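Local coordinates for protein glycogen accumulation regulator GarA (Mycobacterium tuberculosis, PDB 6I2P) that probably binds metabolic enzymes through its phosphothreonine-recognising forkhead-associated (FHA) domain and so regulates glutamate and central carbon metabolism, at residues C[30-35]-C[119-124]. Numbering follows the deposited sequence.
Sequences FLSELD and GTYVNR
A single 3-10 turn, formed by S32, E33 and L34 in the N-terminal arm, lies against the hairpin of strands 120-122 and 125-127, where Y121 and R124 meet it. S32 is small enough to let its CB rest on the Y121 ring face, 3.6 Å from the ring centroid and 23° off the normal, a CH-pi contact. S32 OG lies 3.4 Å from R124 CA and hydrogen-bonds Q139 OE1 on strand 137-140, so this buried hydroxyl is satisfied. This strand neighbours 120-122 in one sheet of the FHA beta sandwich; N123 and R124, both with positive phi, form the hairpin's two-residue type I' turn. From there the long R124 side chain bends at chi3 (58°), bringing its guanidinium to main-chain carbonyls at both ends of the arm segment. R124 NH1 donates a nearly straight bond to D35 O (2.8 Å, 174°); D35 O lies in the guanidinium plane, while NH1 comes from above the carbonyl plane. R124 NH2 lies 2.7 Å from F30 O. Y121 offers S32 a flat face and also a hydroxyl to a water, which accepts from OH at 2.7 Å and donates to E33 OE2. The two carboxylate oxygens of E33 serve two partners, OE1 bonding Q139 NE2. A chain of another protein also meets the arm: F30, E33 and L34 pack on its apolar side chains.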
loop_
_atom_site.group_PDB
_atom_site.type_symbol
_atom_site.label_atom_id
_atom_site.label_comp_id
_atom_site.label_asym_id
_atom_site.label_seq_id
_atom_site.Cartn_x
_atom_site.Cartn_y
_atom_site.Cartn_z
ATOM N N PHE C 30 10.898 11.838 5.445
ATOM C CA PHE C 30 10.060 10.836 4.791
ATOM C C PHE C 30 10.725 9.479 4.719
ATOM O O PHE C 30 11.902 9.367 5.045
ATOM C CB PHE C 30 9.640 11.328 3.399
ATOM C CG PHE C 30 8.976 12.680 3.448
ATOM C CD1 PHE C 30 7.669 12.813 3.902
ATOM C CD2 PHE C 30 9.674 13.828 3.096
ATOM C CE1 PHE C 30 7.067 14.067 3.980
ATOM C CE2 PHE C 30 9.070 15.083 3.177
ATOM C CZ PHE C 30 7.775 15.195 3.627
ATOM N N LEU C 31 9.965 8.439 4.343
ATOM C CA LEU C 31 10.520 7.093 4.172
ATOM C C LEU C 31 11.346 7.069 2.879
ATOM O O LEU C 31 11.032 7.796 1.932
ATOM C CB LEU C 31 9.417 6.014 4.145
ATOM C CG LEU C 31 8.682 5.740 5.473
ATOM C CD1 LEU C 31 7.439 4.932 5.236
ATOM C CD2 LEU C 31 9.572 5.009 6.480
ATOM N N SER C 32 12.412 6.258 2.873
ATOM C CA SER C 32 13.389 6.092 1.795
ATOM C C SER C 32 12.809 5.865 0.395
ATOM O O SER C 32 13.383 6.369 -0.574
ATOM C CB SER C 32 14.356 4.966 2.130
ATOM O OG SER C 32 14.887 5.075 3.439
ATOM N N GLU C 33 11.693 5.109 0.287
ATOM C CA GLU C 33 11.003 4.784 -0.976
ATOM C C GLU C 33 10.611 6.022 -1.774
ATOM O O GLU C 33 10.575 5.964 -3.001
ATOM C CB GLU C 33 9.758 3.911 -0.727
ATOM C CG GLU C 33 10.063 2.481 -0.306
ATOM C CD GLU C 33 10.447 2.240 1.144
ATOM O OE1 GLU C 33 10.469 3.204 1.942
ATOM O OE2 GLU C 33 10.735 1.070 1.480
ATOM N N LEU C 34 10.343 7.145 -1.086
ATOM C CA LEU C 34 9.985 8.405 -1.733
ATOM C C LEU C 34 11.149 9.040 -2.519
ATOM O O LEU C 34 10.904 9.914 -3.355
ATOM C CB LEU C 34 9.375 9.385 -0.728
ATOM C CG LEU C 34 7.915 9.112 -0.370
ATOM C CD1 LEU C 34 7.582 9.621 1.005
ATOM C CD2 LEU C 34 6.967 9.683 -1.400
ATOM N N ASP C 35 12.392 8.535 -2.300
ATOM C CA ASP C 35 13.666 8.932 -2.920
ATOM C C ASP C 35 14.128 10.314 -2.471
ATOM O O ASP C 35 15.001 10.416 -1.610
ATOM C CB ASP C 35 13.644 8.814 -4.461
ATOM C CG ASP C 35 13.114 7.492 -4.985
ATOM O OD1 ASP C 35 13.815 6.467 -4.833
ATOM O OD2 ASP C 35 12.003 7.485 -5.558
ATOM N N GLY C 119 13.778 -4.409 1.092
ATOM C CA GLY C 119 15.158 -3.977 1.292
ATOM C C GLY C 119 15.488 -3.285 2.598
ATOM O O GLY C 119 14.620 -3.041 3.438
ATOM N N THR C 120 16.781 -2.984 2.770
ATOM C CA THR C 120 17.341 -2.297 3.931
ATOM C C THR C 120 17.977 -0.989 3.455
ATOM O O THR C 120 18.678 -0.966 2.442
ATOM C CB THR C 120 18.314 -3.215 4.700
ATOM O OG1 THR C 120 17.660 -4.454 4.976
ATOM C CG2 THR C 120 18.789 -2.599 6.016
ATOM N N TYR C 121 17.714 0.097 4.185
ATOM C CA TYR C 121 18.226 1.421 3.855
ATOM C C TYR C 121 19.071 1.971 4.989
ATOM O O TYR C 121 18.718 1.821 6.160
ATOM C CB TYR C 121 17.073 2.396 3.534
ATOM C CG TYR C 121 16.127 1.912 2.454
ATOM C CD1 TYR C 121 15.063 1.066 2.757
ATOM C CD2 TYR C 121 16.257 2.348 1.140
ATOM C CE1 TYR C 121 14.189 0.618 1.769
ATOM C CE2 TYR C 121 15.373 1.927 0.145
ATOM C CZ TYR C 121 14.344 1.054 0.465
ATOM O OH TYR C 121 13.468 0.629 -0.502
ATOM N N VAL C 122 20.199 2.589 4.639
ATOM C CA VAL C 122 21.093 3.254 5.585
ATOM C C VAL C 122 21.181 4.688 5.110
ATOM O O VAL C 122 21.602 4.929 3.976
ATOM C CB VAL C 122 22.478 2.568 5.741
ATOM C CG1 VAL C 122 23.437 3.433 6.565
ATOM C CG2 VAL C 122 22.322 1.194 6.379
ATOM N N ASN C 123 20.711 5.625 5.953
ATOM C CA ASN C 123 20.661 7.065 5.674
ATOM C C ASN C 123 19.895 7.361 4.361
ATOM O O ASN C 123 20.354 8.148 3.524
ATOM C CB ASN C 123 22.069 7.700 5.723
ATOM C CG ASN C 123 22.779 7.525 7.051
ATOM O OD1 ASN C 123 22.163 7.401 8.116
ATOM N ND2 ASN C 123 24.102 7.509 7.016
ATOM N N ARG C 124 18.718 6.680 4.193
ATOM C CA ARG C 124 17.787 6.776 3.052
ATOM C C ARG C 124 18.254 6.057 1.781
ATOM O O ARG C 124 17.512 6.024 0.796
ATOM C CB ARG C 124 17.469 8.239 2.697
ATOM C CG ARG C 124 16.740 9.038 3.757
ATOM C CD ARG C 124 16.442 10.434 3.222
ATOM N NE ARG C 124 15.639 10.412 1.991
ATOM C CZ ARG C 124 14.323 10.229 1.958
ATOM N NH1 ARG C 124 13.677 10.224 0.802
ATOM N NH2 ARG C 124 13.642 10.062 3.082
HETATM O O HOH W 1 11.084 -0.715 -0.552
#